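Local coordinates for protein aerobactin synthase IucC (Klebsiella pneumoniae, PDB 6CN7) that probably catalyses the ATP-dependent attachment of a second N-acetyl-N-hydroxylysine to N-citryl-N-acetyl-N-hydroxylysine, the step that completes the siderophore aerobactin, at residues E22-Y25 / H30-S33; W48-E53 / L60-Q65; E156-A159 / T165-L168. The protein carries 5 engineered substitutions. All coordinates share one frame; numbering follows the deposited sequence.

Contact 1 (E22-Y25 / H30-S33)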
loop_
_atom_site.group_PDB
_atom_site.type_symbol
_atom_site.label_atom_id
_atom_site.label_comp_id
_atom_site.label_asym_id
_atom_site.label_seq_id
_atom_site.Cartn_x
_atom_site.Cartn_y
_atom_site.Cartn_z
ATOM N N GLU A 22 -27.368 9.150 17.085
ATOM C CA GLU A 22 -26.466 8.532 18.051
ATOM C C GLU A 22 -25.733 9.586 18.876
ATOM O O GLU A 22 -25.570 9.427 20.092
ATOM C CB GLU A 22 -25.471 7.618 17.333
ATOM C CG GLU A 22 -24.661 6.712 18.262
ATOM C CD GLU A 22 -25.509 5.658 18.950
ATOM O OE1 GLU A 22 -26.552 5.270 18.389
ATOM O OE2 GLU A 22 -25.129 5.218 20.054
ATOM N N LEU A 23 -25.284 10.671 18.239
ATOM C CA LEU A 23 -24.612 11.729 18.987
ATOM C C LEU A 23 -25.567 12.436 19.939
ATOM O O LEU A 23 -25.140 12.924 20.991
ATOM C CB LEU A 23 -23.978 12.738 18.027
ATOM C CG LEU A 23 -22.792 12.227 17.205
ATOM C CD1 LEU A 23 -22.425 13.225 16.128
ATOM C CD2 LEU A 23 -21.592 11.949 18.094
ATOM N N GLU A 24 -26.856 12.503 19.594
ATOM C CA GLU A 24 -27.836 13.069 20.518
ATOM C C GLU A 24 -28.091 12.118 21.680
ATOM O O GLU A 24 -28.304 12.554 22.817
ATOM C CB GLU A 24 -29.137 13.380 19.775
ATOM C CG GLU A 24 -30.024 14.430 20.451
ATOM C CD GLU A 24 -31.018 13.835 21.437
ATOM O OE1 GLU A 24 -31.095 12.589 21.542
ATOM O OE2 GLU A 24 -31.730 14.619 22.108
ATOM N N TYR A 25 -28.066 10.812 21.411
ATOM C CA TYR A 25 -28.197 9.826 22.477
ATOM C C TYR A 25 -26.979 9.849 23.393
ATOM O O TYR A 25 -27.104 9.648 24.604
ATOM C CB TYR A 25 -28.399 8.436 21.877
ATOM C CG TYR A 25 -28.553 7.349 22.911
ATOM C CD1 TYR A 25 -29.659 7.315 23.744
ATOM C CD2 TYR A 25 -27.593 6.355 23.052
ATOM C CE1 TYR A 25 -29.805 6.326 24.693
ATOM C CE2 TYR A 25 -27.733 5.361 23.999
ATOM C CZ TYR A 25 -28.842 5.351 24.816
ATOM O OH TYR A 25 -28.990 4.364 25.763
ATOM N N HIS A 30 -28.362 18.163 22.412
ATOM C CA HIS A 30 -29.712 17.802 22.830
ATOM C C HIS A 30 -30.726 18.340 21.832
ATOM O O HIS A 30 -30.743 19.542 21.541
ATOM C CB HIS A 30 -30.015 18.340 24.230
ATOM C CG HIS A 30 -29.166 17.739 25.306
ATOM N ND1 HIS A 30 -27.881 18.167 25.568
ATOM C CD2 HIS A 30 -29.415 16.739 26.184
ATOM C CE1 HIS A 30 -27.378 17.459 26.563
ATOM N NE2 HIS A 30 -28.288 16.585 26.954
ATOM N N ALA A 31 -31.575 17.451 21.323
ATOM C CA ALA A 31 -32.607 17.843 20.374
ATOM C C ALA A 31 -33.758 18.514 21.109
ATOM O O ALA A 31 -34.239 18.005 22.125
ATOM C CB ALA A 31 -33.116 16.628 19.603
ATOM N N GLU A 32 -34.196 19.658 20.595
ATOM C CA GLU A 32 -35.331 20.371 21.158
ATOM C C GLU A 32 -36.596 19.984 20.410
ATOM O O GLU A 32 -36.609 19.941 19.175
ATOM C CB GLU A 32 -35.116 21.883 21.083
ATOM C CG GLU A 32 -33.962 22.363 21.933
ATOM C CD GLU A 32 -33.795 23.867 21.907
ATOM O OE1 GLU A 32 -34.785 24.576 22.180
ATOM O OE2 GLU A 32 -32.675 24.339 21.610
ATOM N N SER A 33 -37.654 19.698 21.158
ATOM C CA SER A 33 -38.923 19.336 20.549
ATOM C C SER A 33 -39.604 20.574 19.983
ATOM O O SER A 33 -39.776 21.578 20.681
ATOM C CB SER A 33 -39.832 18.659 21.573
ATOM O OG SER A 33 -41.147 18.518 21.065
#

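Contact 2 (W48-E53 / L60-Q65)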
loop_
_atom_site.group_PDB
_atom_site.type_symbol
_atom_site.label_atom_id
_atom_site.label_comp_id
_atom_site.label_asym_id
_atom_site.label_seq_id
_atom_site.Cartn_x
_atom_site.Cartn_y
_atom_site.Cartn_z
ATOM N N TRP A 48 -30.443 21.626 12.193
ATOM C CA TRP A 48 -31.019 20.460 11.540
ATOM C C TRP A 48 -32.440 20.264 12.043
ATOM O O TRP A 48 -32.669 20.199 13.254
ATOM C CB TRP A 48 -30.182 19.208 11.807
ATOM C CG TRP A 48 -28.867 19.239 11.107
ATOM C CD1 TRP A 48 -27.689 19.724 11.593
ATOM C CD2 TRP A 48 -28.593 18.776 9.782
ATOM N NE1 TRP A 48 -26.697 19.591 10.654
ATOM C CE2 TRP A 48 -27.226 19.009 9.532
ATOM C CE3 TRP A 48 -29.370 18.183 8.782
ATOM C CZ2 TRP A 48 -26.621 18.670 8.325
ATOM C CZ3 TRP A 48 -28.767 17.847 7.586
ATOM C CH2 TRP A 48 -27.406 18.090 7.367
ATOM N N ARG A 49 -33.388 20.185 11.113
ATOM C CA ARG A 49 -34.791 19.962 11.425
ATOM C C ARG A 49 -35.241 18.661 10.777
ATOM O O ARG A 49 -34.764 18.284 9.703
ATOM C CB ARG A 49 -35.658 21.133 10.945
ATOM C CG ARG A 49 -35.297 22.452 11.618
ATOM C CD ARG A 49 -36.114 23.627 11.105
ATOM N NE ARG A 49 -37.532 23.506 11.444
ATOM C CZ ARG A 49 -38.501 23.216 10.582
ATOM N NH1 ARG A 49 -38.235 23.013 9.297
ATOM N NH2 ARG A 49 -39.756 23.135 11.007
ATOM N N PHE A 50 -36.156 17.966 11.448
ATOM C CA PHE A 50 -36.555 16.633 11.018
ATOM C C PHE A 50 -37.720 16.165 11.877
ATOM O O PHE A 50 -38.067 16.788 12.885
ATOM C CB PHE A 50 -35.389 15.646 11.119
ATOM C CG PHE A 50 -34.805 15.537 12.502
ATOM C CD1 PHE A 50 -35.365 14.685 13.442
ATOM C CD2 PHE A 50 -33.699 16.288 12.863
ATOM C CE1 PHE A 50 -34.832 14.585 14.711
ATOM C CE2 PHE A 50 -33.163 16.191 14.135
ATOM C CZ PHE A 50 -33.732 15.338 15.058
ATOM N N SER A 51 -38.310 15.049 11.466
ATOM C CA SER A 51 -39.332 14.359 12.236
ATOM C C SER A 51 -38.721 13.107 12.846
ATOM O O SER A 51 -37.903 12.432 12.213
ATOM C CB SER A 51 -40.529 13.983 11.361
ATOM O OG SER A 51 -41.090 15.131 10.752
ATOM N N ALA A 52 -39.117 12.798 14.077
ATOM C CA ALA A 52 -38.548 11.651 14.763
ATOM C C ALA A 52 -39.475 11.224 15.888
ATOM O O ALA A 52 -40.367 11.966 16.307
ATOM C CB ALA A 52 -37.152 11.965 15.315
ATOM N N GLU A 53 -39.244 10.006 16.364
ATOM C CA GLU A 53 -39.920 9.456 17.528
ATOM C C GLU A 53 -38.851 8.934 18.471
ATOM O O GLU A 53 -37.931 8.231 18.039
ATOM C CB GLU A 53 -40.887 8.338 17.123
ATOM C CG GLU A 53 -41.616 7.678 18.280
ATOM C CD GLU A 53 -42.534 6.560 17.822
ATOM O OE1 GLU A 53 -42.685 6.380 16.594
ATOM O OE2 GLU A 53 -43.101 5.857 18.687
ATOM N N LEU A 60 -33.342 8.573 19.404
ATOM C CA LEU A 60 -34.293 9.035 18.401
ATOM C C LEU A 60 -34.360 8.093 17.204
ATOM O O LEU A 60 -33.341 7.565 16.751
ATOM C CB LEU A 60 -33.912 10.433 17.919
ATOM C CG LEU A 60 -34.010 11.562 18.946
ATOM C CD1 LEU A 60 -33.262 12.788 18.453
ATOM C CD2 LEU A 60 -35.466 11.897 19.228
ATOM N N TRP A 61 -35.572 7.894 16.688
ATOM C CA TRP A 61 -35.789 7.235 15.401
ATOM C C TRP A 61 -36.063 8.339 14.387
ATOM O O TRP A 61 -37.188 8.832 14.284
ATOM C CB TRP A 61 -36.946 6.245 15.467
ATOM C CG TRP A 61 -36.889 5.303 16.627
ATOM C CD1 TRP A 61 -35.795 4.982 17.376
ATOM C CD2 TRP A 61 -37.984 4.562 17.176
ATOM N NE1 TRP A 61 -36.143 4.088 18.358
ATOM C CE2 TRP A 61 -37.481 3.814 18.256
ATOM C CE3 TRP A 61 -39.342 4.461 16.856
ATOM C CZ2 TRP A 61 -38.288 2.973 19.020
ATOM C CZ3 TRP A 61 -40.141 3.626 17.616
ATOM C CH2 TRP A 61 -39.613 2.893 18.685
ATOM N N ILE A 62 -35.034 8.727 13.645
ATOM C CA ILE A 62 -35.119 9.860 12.732
ATOM C C ILE A 62 -35.596 9.378 11.369
ATOM O O ILE A 62 -35.081 8.391 10.833
ATOM C CB ILE A 62 -33.759 10.573 12.628
ATOM C CG1 ILE A 62 -33.423 11.234 13.971
ATOM C CG2 ILE A 62 -33.768 11.601 11.488
ATOM C CD1 ILE A 62 -32.083 11.948 14.011
ATOM N N ASP A 63 -36.588 10.073 10.812
ATOM C CA ASP A 63 -37.027 9.840 9.439
ATOM C C ASP A 63 -36.095 10.600 8.505
ATOM O O ASP A 63 -36.170 11.830 8.405
ATOM C CB ASP A 63 -38.478 10.278 9.261
ATOM C CG ASP A 63 -39.005 10.011 7.860
ATOM O OD1 ASP A 63 -38.205 9.643 6.972
ATOM O OD2 ASP A 63 -40.227 10.167 7.647
ATOM N N ALA A 64 -35.223 9.866 7.807
ATOM C CA ALA A 64 -34.153 10.499 7.042
ATOM C C ALA A 64 -34.687 11.408 5.939
ATOM O O ALA A 64 -34.003 12.358 5.541
ATOM C CB ALA A 64 -33.239 9.430 6.445
ATOM N N GLN A 65 -35.894 11.144 5.433
ATOM C CA GLN A 65 -36.417 11.953 4.337
ATOM C C GLN A 65 -36.782 13.361 4.792
ATOM O O GLN A 65 -36.776 14.292 3.979
ATOM C CB GLN A 65 -37.634 11.273 3.709
ATOM C CG GLN A 65 -37.288 10.106 2.799
ATOM C CD GLN A 65 -36.484 10.536 1.586
ATOM O OE1 GLN A 65 -36.787 11.549 0.952
ATOM N NE2 GLN A 65 -35.446 9.772 1.263
#

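Contact 3 (E156-A159 / T165-L168)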
loop_
_atom_site.group_PDB
_atom_site.type_symbol
_atom_site.label_atom_id
_atom_site.label_comp_id
_atom_site.label_asym_id
_atom_site.label_seq_id
_atom_site.Cartn_x
_atom_site.Cartn_y
_atom_site.Cartn_z
ATOM N N GLU A 156 -12.759 -2.807 -1.833
ATOM C CA GLU A 156 -13.506 -3.676 -2.737
ATOM C C GLU A 156 -12.942 -5.090 -2.763
ATOM O O GLU A 156 -13.702 -6.053 -2.921
ATOM C CB GLU A 156 -13.525 -3.073 -4.140
ATOM C CG GLU A 156 -14.369 -1.809 -4.217
ATOM C CD GLU A 156 -14.416 -1.196 -5.606
ATOM O OE1 GLU A 156 -13.798 -1.763 -6.533
ATOM O OE2 GLU A 156 -15.077 -0.146 -5.766
ATOM N N ARG A 157 -11.630 -5.244 -2.590
ATOM C CA ARG A 157 -11.027 -6.571 -2.666
ATOM C C ARG A 157 -11.221 -7.385 -1.394
ATOM O O ARG A 157 -11.362 -8.611 -1.473
ATOM C CB ARG A 157 -9.533 -6.456 -2.969
ATOM C CG ARG A 157 -9.230 -6.167 -4.418
ATOM C CD ARG A 157 -7.739 -6.142 -4.695
ATOM N NE ARG A 157 -7.469 -5.853 -6.101
ATOM C CZ ARG A 157 -6.262 -5.633 -6.608
ATOM N NH1 ARG A 157 -5.188 -5.663 -5.828
ATOM N NH2 ARG A 157 -6.129 -5.379 -7.902
ATOM N N TYR A 158 -11.233 -6.744 -0.225
ATOM C CA TYR A 158 -11.120 -7.464 1.037
ATOM C C TYR A 158 -12.215 -7.160 2.051
ATOM O O TYR A 158 -12.315 -7.888 3.044
ATOM C CB TYR A 158 -9.757 -7.173 1.683
ATOM C CG TYR A 158 -8.601 -7.421 0.742
ATOM C CD1 TYR A 158 -8.455 -8.645 0.101
ATOM C CD2 TYR A 158 -7.671 -6.425 0.472
ATOM C CE1 TYR A 158 -7.407 -8.877 -0.768
ATOM C CE2 TYR A 158 -6.616 -6.647 -0.395
ATOM C CZ TYR A 158 -6.490 -7.874 -1.013
ATOM O OH TYR A 158 -5.445 -8.103 -1.879
ATOM N N ALA A 159 -13.043 -6.119 1.841
ATOM C CA ALA A 159 -14.051 -5.824 2.849
ATOM C C ALA A 159 -15.316 -6.644 2.604
ATOM O O ALA A 159 -15.645 -6.962 1.457
ATOM C CB ALA A 159 -14.396 -4.338 2.845
ATOM N N THR A 165 -13.780 -12.493 -3.144
ATOM C CA THR A 165 -12.932 -13.552 -2.623
ATOM C C THR A 165 -11.483 -13.317 -3.032
ATOM O O THR A 165 -11.180 -12.506 -3.910
ATOM C CB THR A 165 -13.404 -14.922 -3.115
ATOM O OG1 THR A 165 -13.318 -14.977 -4.545
ATOM C CG2 THR A 165 -14.836 -15.181 -2.683
ATOM N N PHE A 166 -10.580 -14.048 -2.383
ATOM C CA PHE A 166 -9.160 -13.888 -2.658
ATOM C C PHE A 166 -8.399 -15.074 -2.086
ATOM O O PHE A 166 -8.862 -15.754 -1.166
ATOM C CB PHE A 166 -8.622 -12.572 -2.084
ATOM C CG PHE A 166 -8.945 -12.362 -0.626
ATOM C CD1 PHE A 166 -10.139 -11.770 -0.245
ATOM C CD2 PHE A 166 -8.053 -12.754 0.361
ATOM C CE1 PHE A 166 -10.435 -11.571 1.092
ATOM C CE2 PHE A 166 -8.346 -12.559 1.699
ATOM C CZ PHE A 166 -9.538 -11.967 2.063
ATOM N N ARG A 167 -7.226 -15.316 -2.659
ATOM C CA ARG A 167 -6.304 -16.316 -2.150
ATOM C C ARG A 167 -5.434 -15.719 -1.051
ATOM O O ARG A 167 -5.275 -14.500 -0.940
ATOM C CB ARG A 167 -5.412 -16.857 -3.269
ATOM C CG ARG A 167 -6.107 -17.796 -4.232
ATOM C CD ARG A 167 -5.119 -18.366 -5.234
ATOM N NE ARG A 167 -5.752 -19.280 -6.181
ATOM C CZ ARG A 167 -5.125 -19.838 -7.212
ATOM N NH1 ARG A 167 -3.846 -19.574 -7.441
ATOM N NH2 ARG A 167 -5.782 -20.660 -8.019
ATOM N N LEU A 168 -4.864 -16.599 -0.238
ATOM C CA LEU A 168 -3.926 -16.192 0.792
ATOM C C LEU A 168 -2.497 -16.272 0.272
ATOM O O LEU A 168 -2.175 -17.076 -0.608
ATOM C CB LEU A 168 -4.068 -17.073 2.032
ATOM C CG LEU A 168 -5.451 -17.082 2.681
ATOM C CD1 LEU A 168 -5.473 -18.052 3.851
ATOM C CD2 LEU A 168 -5.854 -15.681 3.124
HETATM O O HOH W 1 -10.571 -9.787 -3.811
#

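Contact 1 (E22-Y25 / H30-S33)
Two torsions of E24 carry its carboxylate across to A31: CG stands anti to the backbone N (chi1 -158°), which sends the side chain off beside the carbonyl carbon, and a bend at the next bond (chi2 -90°) then swings the acid group toward the loop that leaves the helix. OE2 does the gripping. It accepts the backbone N-H of A31, with 2.9 Å between A31 N and E24 OE2, and the hydrogen points almost straight at the oxygen, at 169°. The lone pair used is the anti one, turned away from OE1, so the loop meets the outer flank of the carboxylate. The bend also lays the aliphatic part of the glutamate beside the same residue, with E24 CG 3.5 Å from A31 N and 3.9 Å from A31 CB. The methyl of A31 lies alongside the acid group as well, CB being 3.5 Å from E24 OE2. H30 takes a lesser share, its CA passing 3.8 Å from E24 OE2.

E24 is buried, and OE2 has a second partner in R54, whose NH2 forms a salt bridge with it. One oxygen thus serves both a backbone amide and a guanidinium group, an environment that probably favours the ionised acid and restrains its rotation. E24 belongs to the last turn of helix 4-25, and A31 lies on the approach to strand 32-33, so the bond closes the short connection from helix to sheet. The A31 side chain continues onto I41 of strand 38-43 and L60 of strand 60-62, while on the helix E22 and Y25 pack against helix 475-499.

Contact 2 (W48-E53 / L60-Q65)
I62 lies over one face of the F50 ring, its CD1 4.1 Å from the ring centroid and 22° off the normal, a CH-pi contact displaced toward the rim. The phenyl group reaches this place because its CG sits between the backbone N and the carbonyl carbon (chi1 58°), which brings the ring across to the I62 side chain. CG1 of I62 comes close as well, 3.7 Å from F50 CE1. L60 approaches differently, at the ring edge, with CD1 4.3 Å from F50 CZ. The methyl of A52 fills in beside them, its CB 4.0 Å from I62 CG1.

F50, A52 and I62 share one face of an antiparallel beta hairpin, strands 46-54 and 60-62, which forms the final leg of a four-stranded meander. Helix 4-25 packs against this face: I62 touches A17, and L60 touches E24. A52 and I62 form a non-hydrogen-bonded pair, whereas E53 and W61 are hydrogen-bonded, through W61 N to E53 O at 2.7 Å and a longer return bond from E53 N to W61 O at 3.2 Å. A third backbone bond, D63 N to S51 O at 3.0 Å, joins the segments beyond the A52-I62 pair.

On the reverse face, E53 and W61 run side by side and point the same way. The extended glutamate runs beside the six-membered ring of the indole, near CE3 and CZ3, CD 3.8 Å from W61 CZ3, with carboxylate and ring planes 50° apart; the carbonyl oxygen of E53 stands over one face of the indole. W61 also meets the ring of W59. At the far end D63 OD1 accepts the backbone N-H of Q65 from above its carboxylate plane, making an Asx turn as the chain leaves the hairpin, and T66 OG1 bonds to both S51 N and D63 O.

Contact 3 (E156-A159 / T165-L168)
Y158, the last residue of helix 152-158, faces F166 near the start of strand 165-174 without any direct backbone hydrogen bond between the two segments, whose nearest CA atoms, R157 and T165, are 7.2 Å apart. A water bridges the backbones instead, donating to R157 O at 2.7 Å and to T165 O at 2.8 Å. The side chains meet in a T-shaped stack. The CD1-CE1 edge of Y158 is directed at a face of F166, with ring centroids 4.9 Å apart and planes at 86°; the closest approach joins Y158 CD1 and F166 CD1 at 3.6 Å. A chi1 of 52° folds the F166 ring back over its own backbone, toward the helix end. There the ring also passes R157 O, 3.6 Å from F166 CD1. The R157 side chain leads away to a salt bridge with E153.

Both rings are buried and both meet H223, with P224 of helix 224-234 against them as well. This small aromatic cluster lies within the IucA/IucC family region and seats the end of helix 152-158 on the large antiparallel sheet entered by strand 165-174.

In the fold
From the N terminus, helix 4-25 leads into contact 1, which closes the short connection to strand 32-33. The chain then forms strand 38-43 and strand 46-54 before contact 2 closes the hairpin with strand 60-62. The two closures follow in series, neither nested nor crossed, yet they touch: L60 CD1 packs against E24 OE1 and A31 CB, so the end of the first helix, the approach to strand 32-33 and strand 60-62 come together. Contact 3 closes a later, separate loop, joining helix 152-158 to the large antiparallel sheet. It is remote from the other pair, its nearest atoms about 22 Å from those of contact 1 and about 24 Å from those of contact 2.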